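PDB 4XWW: DR2417 from Deinococcus radiodurans, which degrades RNA from the 5' end as a metal-dependent exonuclease of the metallo-beta-lactamase superfamily and probably takes part in rRNA maturation. Local coordinates for residues A[313-326]-A[347-361]. Numbering follows the deposited sequence.
Sequences SQGQPMAVLGRLAF and IPGNEDAVNLIVNRL. With nucleotides of chain C.
I357 presses into helix 320-326 as a knob in the hole formed by L321, G322, A325 and F326. From its CB, the CG2 branch meets A325 CB at 3.8 Å and, a little farther, L321 CD2, while CG1 passes near F326 CE2. With CG1 anti to the carbonyl carbon (chi1 -76°) and the chain then extended, CD1 reaches the backbone, 3.4 Å from G315 CA. Glycine suits 315, since a CB there would strike the backbone of A353 and V354 and, at its positive phi, press on the carbonyl O of Q314; at G322 a CB would run into Q316 O. A water donates to both G315 O and A353 O. L356 CD2 meets the F326 ring in plane at its edge, 3.4 Å from CZ. Glutamine suits 314 because Q314 OE1 accepts a nearly straight bond from I347 N at 2.8 Å. Q314 OE1 takes another from N350 ND2 at 2.9 Å, on an in-plane lone pair, while NE2 donates to N345 O. This ties the two loops together beside U2 of chain C. The helices, inclined at 42°, lie against the parallel beta-CASP sheet, L321 and L361 meeting strand 339-342; N355 and N359 hydrogen-bond to E405 and R407 of the second subunit.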
ATOM      1  N   SER A 313      -3.206 -14.763   5.392  1.00 23.11           N
ATOM      2  CA  SER A 313      -1.939 -14.558   4.685  1.00 22.11           C
ATOM      3  C   SER A 313      -1.787 -13.139   4.131  1.00 27.78           C
ATOM      4  O   SER A 313      -0.675 -12.683   3.865  1.00 29.48           O
ATOM      5  CB  SER A 313      -1.797 -15.574   3.550  1.00 25.37           C
ATOM      6  OG  SER A 313      -2.621 -15.226   2.458  1.00 32.98           O
ATOM      7  N   GLN A 314      -2.903 -12.433   3.986  1.00 22.57           N
ATOM      8  CA  GLN A 314      -2.867 -11.076   3.449  1.00 23.92           C
ATOM      9  C   GLN A 314      -3.036 -10.017   4.532  1.00 25.29           C
ATOM     10  O   GLN A 314      -3.374  -8.872   4.246  1.00 28.03           O
ATOM     11  CB  GLN A 314      -3.947 -10.903   2.374  1.00 20.87           C
ATOM     12  CG  GLN A 314      -3.623 -11.633   1.069  1.00 24.85           C
ATOM     13  CD  GLN A 314      -2.255 -11.252   0.521  1.00 30.39           C
ATOM     14  OE1 GLN A 314      -2.003 -10.091   0.193  1.00 25.38           O
ATOM     15  NE2 GLN A 314      -1.361 -12.236   0.422  1.00 25.73           N
ATOM     16  N   GLY A 315      -2.806 -10.396   5.781  1.00 21.75           N
ATOM     17  CA  GLY A 315      -2.791  -9.416   6.860  1.00 24.68           C
ATOM     18  C   GLY A 315      -4.133  -9.030   7.444  1.00 33.34           C
ATOM     19  O   GLY A 315      -4.219  -8.052   8.193  1.00 32.48           O
ATOM     20  N   GLN A 316      -5.177  -9.792   7.116  1.00 28.61           N
ATOM     21  CA  GLN A 316      -6.516  -9.527   7.638  1.00 32.77           C
ATOM     22  C   GLN A 316      -6.493  -9.568   9.169  1.00 34.64           C
ATOM     23  O   GLN A 316      -6.200 -10.606   9.757  1.00 26.93           O
ATOM     24  CB  GLN A 316      -7.525 -10.548   7.092  1.00 31.63           C
ATOM     25  CG  GLN A 316      -7.604 -10.635   5.559  1.00 29.08           C
ATOM     26  CD  GLN A 316      -6.727 -11.731   4.975  1.00 33.11           C
ATOM     27  OE1 GLN A 316      -5.621 -11.987   5.456  1.00 24.49           O
ATOM     28  NE2 GLN A 316      -7.226 -12.396   3.930  1.00 29.00           N
ATOM     29  N   PRO A 317      -6.793  -8.434   9.825  1.00 31.47           N
ATOM     30  CA  PRO A 317      -6.736  -8.402  11.290  1.00 32.41           C
ATOM     31  C   PRO A 317      -7.655  -9.400  12.009  1.00 32.58           C
ATOM     32  O   PRO A 317      -7.327  -9.801  13.128  1.00 31.80           O
ATOM     33  CB  PRO A 317      -7.154  -6.962  11.620  1.00 36.10           C
ATOM     34  CG  PRO A 317      -6.733  -6.179  10.434  1.00 32.45           C
ATOM     35  CD  PRO A 317      -7.035  -7.096   9.259  1.00 32.29           C
ATOM     36  N   MET A 318      -8.774  -9.786  11.403  1.00 25.96           N
ATOM     37  CA  MET A 318      -9.693 -10.707  12.066  1.00 30.58           C
ATOM     38  C   MET A 318      -9.506 -12.162  11.650  1.00 24.96           C
ATOM     39  O   MET A 318     -10.220 -13.041  12.137  1.00 29.89           O
ATOM     40  CB  MET A 318     -11.139 -10.292  11.806  1.00 38.81           C
ATOM     41  CG  MET A 318     -11.516  -8.996  12.473  1.00 39.50           C
ATOM     42  SD  MET A 318     -11.309  -9.142  14.249  1.00 57.10           S
ATOM     43  CE  MET A 318     -10.376  -7.649  14.593  1.00 55.35           C
ATOM     44  N   ALA A 319      -8.581 -12.428  10.735  1.00 24.97           N
ATOM     45  CA  ALA A 319      -8.264 -13.813  10.415  1.00 25.86           C
ATOM     46  C   ALA A 319      -7.378 -14.355  11.522  1.00 29.10           C
ATOM     47  O   ALA A 319      -7.035 -13.630  12.458  1.00 27.37           O
ATOM     48  CB  ALA A 319      -7.584 -13.937   9.060  1.00 24.72           C
ATOM     49  N   VAL A 320      -7.001 -15.622  11.419  1.00 25.09           N
ATOM     50  CA  VAL A 320      -6.344 -16.276  12.546  1.00 25.86           C
ATOM     51  C   VAL A 320      -4.960 -15.693  12.823  1.00 25.52           C
ATOM     52  O   VAL A 320      -4.660 -15.334  13.970  1.00 22.87           O
ATOM     53  CB  VAL A 320      -6.260 -17.809  12.320  1.00 28.17           C
ATOM     54  CG1 VAL A 320      -5.331 -18.451  13.339  1.00 27.44           C
ATOM     55  CG2 VAL A 320      -7.643 -18.392  12.433  1.00 25.62           C
ATOM     56  N   LEU A 321      -4.133 -15.568  11.794  1.00 26.18           N
ATOM     57  CA  LEU A 321      -2.816 -14.997  11.997  1.00 24.20           C
ATOM     58  C   LEU A 321      -2.922 -13.586  12.615  1.00 25.68           C
ATOM     59  O   LEU A 321      -2.205 -13.265  13.560  1.00 23.65           O
ATOM     60  CB  LEU A 321      -2.032 -14.959  10.700  1.00 24.17           C
ATOM     61  CG  LEU A 321      -0.621 -14.417  10.906  1.00 29.61           C
ATOM     62  CD1 LEU A 321       0.193 -15.297  11.862  1.00 25.58           C
ATOM     63  CD2 LEU A 321       0.045 -14.285   9.564  1.00 29.39           C
ATOM     64  N   GLY A 322      -3.823 -12.757  12.092  1.00 23.72           N
ATOM     65  CA  GLY A 322      -4.054 -11.443  12.678  1.00 23.53           C
ATOM     66  C   GLY A 322      -4.363 -11.473  14.154  1.00 27.36           C
ATOM     67  O   GLY A 322      -3.781 -10.723  14.945  1.00 26.16           O
ATOM     68  N   ARG A 323      -5.266 -12.354  14.557  1.00 23.24           N
ATOM     69  CA  ARG A 323      -5.608 -12.418  15.962  1.00 26.25           C
ATOM     70  C   ARG A 323      -4.441 -12.948  16.801  1.00 25.22           C
ATOM     71  O   ARG A 323      -4.212 -12.465  17.907  1.00 24.84           O
ATOM     72  CB  ARG A 323      -6.862 -13.256  16.163  1.00 26.32           C
ATOM     73  CG  ARG A 323      -8.025 -12.716  15.356  1.00 34.00           C
ATOM     74  CD  ARG A 323      -9.345 -13.110  15.945  1.00 47.52           C
ATOM     75  NE  ARG A 323      -9.447 -14.549  16.158  1.00 54.80           N
ATOM     76  CZ  ARG A 323      -9.782 -15.426  15.215  1.00 52.09           C
ATOM     77  NH1 ARG A 323     -10.039 -15.013  13.980  1.00 54.50           N
ATOM     78  NH2 ARG A 323      -9.859 -16.716  15.508  1.00 43.16           N
ATOM     79  N   LEU A 324      -3.699 -13.919  16.276  1.00 24.05           N
ATOM     80  CA  LEU A 324      -2.494 -14.403  16.958  1.00 22.37           C
ATOM     81  C   LEU A 324      -1.474 -13.277  17.151  1.00 21.88           C
ATOM     82  O   LEU A 324      -0.911 -13.129  18.246  1.00 22.50           O
ATOM     83  CB  LEU A 324      -1.860 -15.562  16.169  1.00 22.14           C
ATOM     84  CG  LEU A 324      -2.653 -16.864  16.152  1.00 22.61           C
ATOM     85  CD1 LEU A 324      -2.020 -17.844  15.186  1.00 21.28           C
ATOM     86  CD2 LEU A 324      -2.695 -17.436  17.545  1.00 24.04           C
ATOM     87  N   ALA A 325      -1.267 -12.486  16.097  1.00 22.48           N
ATOM     88  CA  ALA A 325      -0.275 -11.412  16.085  1.00 24.67           C
ATOM     89  C   ALA A 325      -0.652 -10.309  17.063  1.00 26.01           C
ATOM     90  O   ALA A 325       0.214  -9.667  17.659  1.00 27.92           O
ATOM     91  CB  ALA A 325      -0.118 -10.845  14.683  1.00 22.02           C
ATOM     92  N   PHE A 326      -1.951 -10.080  17.222  1.00 24.92           N
ATOM     93  CA  PHE A 326      -2.387  -8.989  18.086  1.00 38.06           C
ATOM     94  C   PHE A 326      -2.715  -9.448  19.497  1.00 38.27           C
ATOM     95  O   PHE A 326      -3.098  -8.639  20.344  1.00 30.84           O
ATOM     96  CB  PHE A 326      -3.582  -8.273  17.458  1.00 37.11           C
ATOM     97  CG  PHE A 326      -3.210  -7.458  16.251  1.00 48.43           C
ATOM     98  CD1 PHE A 326      -2.481  -6.290  16.391  1.00 54.67           C
ATOM     99  CD2 PHE A 326      -3.564  -7.869  14.978  1.00 54.71           C
ATOM    100  CE1 PHE A 326      -2.122  -5.544  15.288  1.00 42.12           C
ATOM    101  CE2 PHE A 326      -3.208  -7.132  13.873  1.00 52.88           C
ATOM    102  CZ  PHE A 326      -2.488  -5.965  14.030  1.00 51.30           C
ATOM    103  N   ILE A 347      -0.190  -9.195  -1.731  1.00 20.38           N
ATOM    104  CA  ILE A 347      -0.792  -8.702  -2.960  1.00 21.14           C
ATOM    105  C   ILE A 347      -0.732  -7.170  -2.917  1.00 19.95           C
ATOM    106  O   ILE A 347      -0.947  -6.585  -1.863  1.00 20.33           O
ATOM    107  CB  ILE A 347      -2.230  -9.213  -3.079  1.00 24.67           C
ATOM    108  CG1 ILE A 347      -2.216 -10.746  -3.164  1.00 31.32           C
ATOM    109  CG2 ILE A 347      -2.944  -8.585  -4.275  1.00 30.05           C
ATOM    110  CD1 ILE A 347      -3.564 -11.381  -2.980  1.00 34.77           C
ATOM    111  N   PRO A 348      -0.422  -6.527  -4.055  1.00 26.36           N
ATOM    112  CA  PRO A 348      -0.357  -5.060  -4.102  1.00 30.88           C
ATOM    113  C   PRO A 348      -1.545  -4.411  -3.415  1.00 27.69           C
ATOM    114  O   PRO A 348      -2.697  -4.758  -3.692  1.00 27.21           O
ATOM    115  CB  PRO A 348      -0.356  -4.767  -5.600  1.00 34.25           C
ATOM    116  CG  PRO A 348       0.348  -5.948  -6.185  1.00 32.45           C
ATOM    117  CD  PRO A 348      -0.055  -7.134  -5.350  1.00 30.69           C
ATOM    118  N   GLY A 349      -1.256  -3.501  -2.489  1.00 36.95           N
ATOM    119  CA  GLY A 349      -2.285  -2.896  -1.674  1.00 40.03           C
ATOM    120  C   GLY A 349      -2.351  -3.456  -0.261  1.00 45.21           C
ATOM    121  O   GLY A 349      -2.886  -2.810   0.642  1.00 41.30           O
ATOM    122  N   ASN A 350      -1.815  -4.660  -0.067  1.00 29.66           N
ATOM    123  CA  ASN A 350      -1.874  -5.311   1.244  1.00 29.64           C
ATOM    124  C   ASN A 350      -0.551  -5.241   1.991  1.00 22.65           C
ATOM    125  O   ASN A 350      -0.420  -5.805   3.072  1.00 24.17           O
ATOM    126  CB  ASN A 350      -2.304  -6.778   1.095  1.00 27.44           C
ATOM    127  CG  ASN A 350      -3.723  -6.913   0.588  1.00 31.69           C
ATOM    128  OD1 ASN A 350      -4.526  -5.990   0.723  1.00 31.79           O
ATOM    129  ND2 ASN A 350      -4.041  -8.063  -0.002  1.00 26.58           N
ATOM    130  N   GLU A 351       0.423  -4.543   1.414  1.00 23.04           N
ATOM    131  CA  GLU A 351       1.760  -4.469   1.995  1.00 27.06           C
ATOM    132  C   GLU A 351       1.768  -3.955   3.444  1.00 25.84           C
ATOM    133  O   GLU A 351       2.430  -4.531   4.312  1.00 26.42           O
ATOM    134  CB  GLU A 351       2.664  -3.584   1.131  1.00 30.14           C
ATOM    135  CG  GLU A 351       3.103  -4.230  -0.192  1.00 37.69           C
ATOM    136  CD  GLU A 351       2.244  -3.823  -1.380  1.00 33.81           C
ATOM    137  OE1 GLU A 351       1.186  -3.194  -1.178  1.00 28.58           O
ATOM    138  OE2 GLU A 351       2.642  -4.132  -2.523  1.00 41.46           O
ATOM    139  N   ASP A 352       1.046  -2.867   3.697  1.00 24.13           N
ATOM    140  CA  ASP A 352       0.988  -2.286   5.038  1.00 24.77           C
ATOM    141  C   ASP A 352       0.383  -3.229   6.072  1.00 22.50           C
ATOM    142  O   ASP A 352       0.839  -3.291   7.227  1.00 28.12           O
ATOM    143  CB  ASP A 352       0.182  -0.982   5.019  1.00 40.47           C
ATOM    144  CG  ASP A 352       1.026   0.226   4.660  1.00 57.44           C
ATOM    145  OD1 ASP A 352       2.269   0.136   4.750  1.00 63.05           O
ATOM    146  OD2 ASP A 352       0.440   1.272   4.307  1.00 62.05           O
ATOM    147  N   ALA A 353      -0.670  -3.926   5.664  1.00 23.76           N
ATOM    148  CA  ALA A 353      -1.387  -4.831   6.554  1.00 26.41           C
ATOM    149  C   ALA A 353      -0.492  -6.025   6.931  1.00 25.40           C
ATOM    150  O   ALA A 353      -0.396  -6.398   8.110  1.00 20.12           O
ATOM    151  CB  ALA A 353      -2.688  -5.299   5.896  1.00 26.51           C
ATOM    152  N   VAL A 354       0.182  -6.603   5.938  1.00 22.29           N
ATOM    153  CA  VAL A 354       1.103  -7.690   6.223  1.00 17.83           C
ATOM    154  C   VAL A 354       2.281  -7.203   7.074  1.00 18.06           C
ATOM    155  O   VAL A 354       2.697  -7.895   7.999  1.00 18.48           O
ATOM    156  CB  VAL A 354       1.619  -8.344   4.941  1.00 16.88           C
ATOM    157  CG1 VAL A 354       2.641  -9.426   5.275  1.00 17.99           C
ATOM    158  CG2 VAL A 354       0.420  -8.959   4.171  1.00 15.32           C
ATOM    159  N   ASN A 355       2.810  -6.023   6.764  1.00 18.78           N
ATOM    160  CA  ASN A 355       3.951  -5.485   7.536  1.00 19.72           C
ATOM    161  C   ASN A 355       3.589  -5.293   8.986  1.00 21.67           C
ATOM    162  O   ASN A 355       4.433  -5.453   9.899  1.00 21.16           O
ATOM    163  CB  ASN A 355       4.424  -4.164   6.937  1.00 20.50           C
ATOM    164  CG  ASN A 355       5.657  -3.636   7.624  1.00 21.82           C
ATOM    165  OD1 ASN A 355       6.704  -4.268   7.597  1.00 22.57           O
ATOM    166  ND2 ASN A 355       5.535  -2.468   8.244  1.00 24.83           N
ATOM    167  N   LEU A 356       2.330  -4.935   9.212  1.00 18.37           N
ATOM    168  CA  LEU A 356       1.875  -4.642  10.557  1.00 23.37           C
ATOM    169  C   LEU A 356       1.946  -5.931  11.361  1.00 21.40           C
ATOM    170  O   LEU A 356       2.394  -5.948  12.506  1.00 23.61           O
ATOM    171  CB  LEU A 356       0.452  -4.087  10.554  1.00 26.65           C
ATOM    172  CG  LEU A 356      -0.215  -3.981  11.924  1.00 34.73           C
ATOM    173  CD1 LEU A 356       0.590  -3.051  12.820  1.00 32.39           C
ATOM    174  CD2 LEU A 356      -1.644  -3.492  11.781  1.00 30.64           C
ATOM    175  N   ILE A 357       1.519  -7.016  10.728  1.00 20.48           N
ATOM    176  CA  ILE A 357       1.507  -8.306  11.393  1.00 21.26           C
ATOM    177  C   ILE A 357       2.929  -8.797  11.603  1.00 17.94           C
ATOM    178  O   ILE A 357       3.247  -9.316  12.679  1.00 23.08           O
ATOM    179  CB  ILE A 357       0.684  -9.333  10.602  1.00 27.51           C
ATOM    180  CG1 ILE A 357      -0.796  -9.028  10.830  1.00 38.22           C
ATOM    181  CG2 ILE A 357       1.016 -10.752  11.062  1.00 28.51           C
ATOM    182  CD1 ILE A 357      -1.739  -9.906  10.050  1.00 46.73           C
ATOM    183  N   VAL A 358       3.785  -8.597  10.607  1.00 18.21           N
ATOM    184  CA  VAL A 358       5.168  -9.046  10.730  1.00 21.17           C
ATOM    185  C   VAL A 358       5.852  -8.367  11.916  1.00 23.82           C
ATOM    186  O   VAL A 358       6.501  -9.026  12.732  1.00 17.21           O
ATOM    187  CB  VAL A 358       5.951  -8.801   9.428  1.00 16.93           C
ATOM    188  CG1 VAL A 358       7.471  -8.939   9.665  1.00 13.78           C
ATOM    189  CG2 VAL A 358       5.476  -9.803   8.368  1.00 16.39           C
ATOM    190  N   ASN A 359       5.703  -7.050  12.042  1.00 19.23           N
ATOM    191  CA  ASN A 359       6.323  -6.371  13.174  1.00 19.04           C
ATOM    192  C   ASN A 359       5.762  -6.813  14.528  1.00 21.28           C
ATOM    193  O   ASN A 359       6.505  -6.901  15.505  1.00 25.35           O
ATOM    194  CB  ASN A 359       6.206  -4.845  13.020  1.00 24.17           C
ATOM    195  CG  ASN A 359       7.270  -4.291  12.100  1.00 22.26           C
ATOM    196  OD1 ASN A 359       8.445  -4.553  12.293  1.00 21.01           O
ATOM    197  ND2 ASN A 359       6.861  -3.582  11.057  1.00 23.80           N
ATOM    198  N   ARG A 360       4.466  -7.105  14.597  1.00 18.35           N
ATOM    199  CA  ARG A 360       3.913  -7.595  15.852  1.00 20.47           C
ATOM    200  C   ARG A 360       4.469  -8.977  16.189  1.00 18.46           C
ATOM    201  O   ARG A 360       4.730  -9.261  17.366  1.00 20.83           O
ATOM    202  CB  ARG A 360       2.385  -7.643  15.819  1.00 23.64           C
ATOM    203  CG  ARG A 360       1.707  -6.274  15.688  1.00 27.28           C
ATOM    204  CD  ARG A 360       1.754  -5.474  16.967  1.00 50.63           C
ATOM    205  NE  ARG A 360       1.485  -4.059  16.716  1.00 64.40           N
ATOM    206  CZ  ARG A 360       2.416  -3.170  16.372  1.00 60.79           C
ATOM    207  NH1 ARG A 360       3.682  -3.551  16.239  1.00 51.31           N
ATOM    208  NH2 ARG A 360       2.085  -1.902  16.160  1.00 60.29           N
ATOM    209  N   LEU A 361       4.615  -9.832  15.176  1.00 20.21           N
ATOM    210  CA  LEU A 361       5.224 -11.139  15.392  1.00 20.63           C
ATOM    211  C   LEU A 361       6.646 -10.987  15.939  1.00 24.09           C
ATOM    212  O   LEU A 361       7.000 -11.650  16.910  1.00 21.78           O
ATOM    213  CB  LEU A 361       5.225 -11.962  14.097  1.00 19.97           C
ATOM    214  CG  LEU A 361       3.827 -12.318  13.616  1.00 18.69           C
ATOM    215  CD1 LEU A 361       3.882 -12.923  12.187  1.00 22.57           C
ATOM    216  CD2 LEU A 361       3.147 -13.286  14.597  1.00 20.45           C
TER
ATOM    217  P     U C   2       0.550 -14.995  -6.721  1.00 27.37           P
ATOM    218  OP1   U C   2      -0.205 -16.260  -6.581  1.00 28.63           O
ATOM    219  OP2   U C   2       1.387 -14.769  -7.921  1.00 31.19           O
ATOM    220  O5'   U C   2      -0.448 -13.756  -6.634  1.00 33.40           O
ATOM    221  C5'   U C   2      -1.453 -13.671  -5.610  1.00 30.51           C
ATOM    222  C4'   U C   2      -2.710 -13.039  -6.160  1.00 24.77           C
ATOM    223  O4'   U C   2      -2.504 -11.611  -6.355  1.00 29.14           O
ATOM    224  C3'   U C   2      -3.195 -13.581  -7.503  1.00 25.18           C
ATOM    225  O3'   U C   2      -4.610 -13.682  -7.469  1.00 30.94           O
ATOM    226  C2'   U C   2      -2.808 -12.477  -8.481  1.00 27.91           C
ATOM    227  O2'   U C   2      -3.625 -12.449  -9.632  1.00 25.61           O
ATOM    228  C1'   U C   2      -3.018 -11.240  -7.614  1.00 32.00           C
ATOM    229  N1    U C   2      -2.306 -10.044  -8.081  1.00 34.84           N
ATOM    230  C2    U C   2      -2.980  -8.839  -8.036  1.00 44.10           C
ATOM    231  O2    U C   2      -4.121  -8.734  -7.623  1.00 49.94           O
ATOM    232  N3    U C   2      -2.263  -7.762  -8.494  1.00 47.55           N
ATOM    233  C4    U C   2      -0.975  -7.763  -8.982  1.00 48.46           C
ATOM    234  O4    U C   2      -0.468  -6.703  -9.355  1.00 56.93           O
ATOM    235  C5    U C   2      -0.347  -9.048  -9.000  1.00 34.78           C
ATOM    236  C6    U C   2      -1.018 -10.119  -8.560  1.00 36.22           C
ATOM    237  P     U C   7     -15.161 -15.899  12.445  1.00 55.22           P
ATOM    238  OP1   U C   7     -14.280 -17.044  12.113  1.00 60.85           O
ATOM    239  OP2   U C   7     -16.610 -15.982  12.147  1.00 63.36           O
ATOM    240  O5'   U C   7     -14.988 -15.550  13.988  1.00 58.89           O
ATOM    241  C5'   U C   7     -13.683 -15.450  14.582  1.00 58.16           C
ATOM    242  C4'   U C   7     -13.619 -14.256  15.506  1.00 59.80           C
ATOM    243  O4'   U C   7     -14.858 -14.167  16.263  1.00 63.33           O
ATOM    244  C3'   U C   7     -12.507 -14.300  16.546  1.00 66.65           C
ATOM    245  O3'   U C   7     -12.083 -12.982  16.874  1.00 74.28           O
ATOM    246  C2'   U C   7     -13.200 -14.953  17.735  1.00 66.16           C
ATOM    247  O2'   U C   7     -12.586 -14.650  18.969  1.00 71.57           O
ATOM    248  C1'   U C   7     -14.589 -14.323  17.647  1.00 62.93           C
ATOM    249  N1    U C   7     -15.659 -15.130  18.261  1.00 69.21           N
ATOM    250  C2    U C   7     -15.414 -15.669  19.511  1.00 73.54           C
ATOM    251  O2    U C   7     -14.363 -15.511  20.107  1.00 74.22           O
ATOM    252  N3    U C   7     -16.450 -16.401  20.035  1.00 72.95           N
ATOM    253  C4    U C   7     -17.678 -16.644  19.459  1.00 69.48           C
ATOM    254  O4    U C   7     -18.507 -17.328  20.063  1.00 66.23           O
ATOM    255  C5    U C   7     -17.858 -16.050  18.172  1.00 66.35           C
ATOM    256  C6    U C   7     -16.870 -15.325  17.632  1.00 63.47           C
ATOM    257  P     U C   5      -8.449 -16.655   2.255  1.00 39.71           P
ATOM    258  OP1   U C   5      -7.292 -15.761   2.030  1.00 60.38           O
ATOM    259  OP2   U C   5      -8.220 -18.064   2.635  1.00 52.98           O
ATOM    260  O5'   U C   5      -9.377 -15.997   3.365  1.00 48.16           O
ATOM    261  C5'   U C   5      -8.879 -15.829   4.700  1.00 42.40           C
ATOM    262  C4'   U C   5      -9.508 -14.628   5.361  1.00 30.74           C
ATOM    263  O4'   U C   5     -10.149 -13.779   4.371  1.00 32.63           O
ATOM    264  C3'   U C   5     -10.628 -14.929   6.341  1.00 35.97           C
ATOM    265  O3'   U C   5     -10.141 -15.390   7.592  1.00 29.43           O
ATOM    266  C2'   U C   5     -11.325 -13.579   6.417  1.00 34.63           C
ATOM    267  O2'   U C   5     -10.625 -12.643   7.205  1.00 34.51           O
ATOM    268  C1'   U C   5     -11.286 -13.154   4.949  1.00 38.22           C
ATOM    269  N1    U C   5     -12.486 -13.582   4.216  1.00 41.43           N
ATOM    270  C2    U C   5     -13.609 -12.786   4.318  1.00 54.70           C
ATOM    271  O2    U C   5     -13.630 -11.753   4.964  1.00 57.84           O
ATOM    272  N3    U C   5     -14.702 -13.242   3.627  1.00 57.01           N
ATOM    273  C4    U C   5     -14.795 -14.388   2.870  1.00 55.96           C
ATOM    274  O4    U C   5     -15.856 -14.660   2.306  1.00 62.35           O
ATOM    275  C5    U C   5     -13.594 -15.166   2.821  1.00 44.84           C
ATOM    276  C6    U C   5     -12.509 -14.749   3.486  1.00 46.60           C
TER
HETATM  277  O   HOH W   1      -2.767  -6.174   9.508  1.00 25.65           O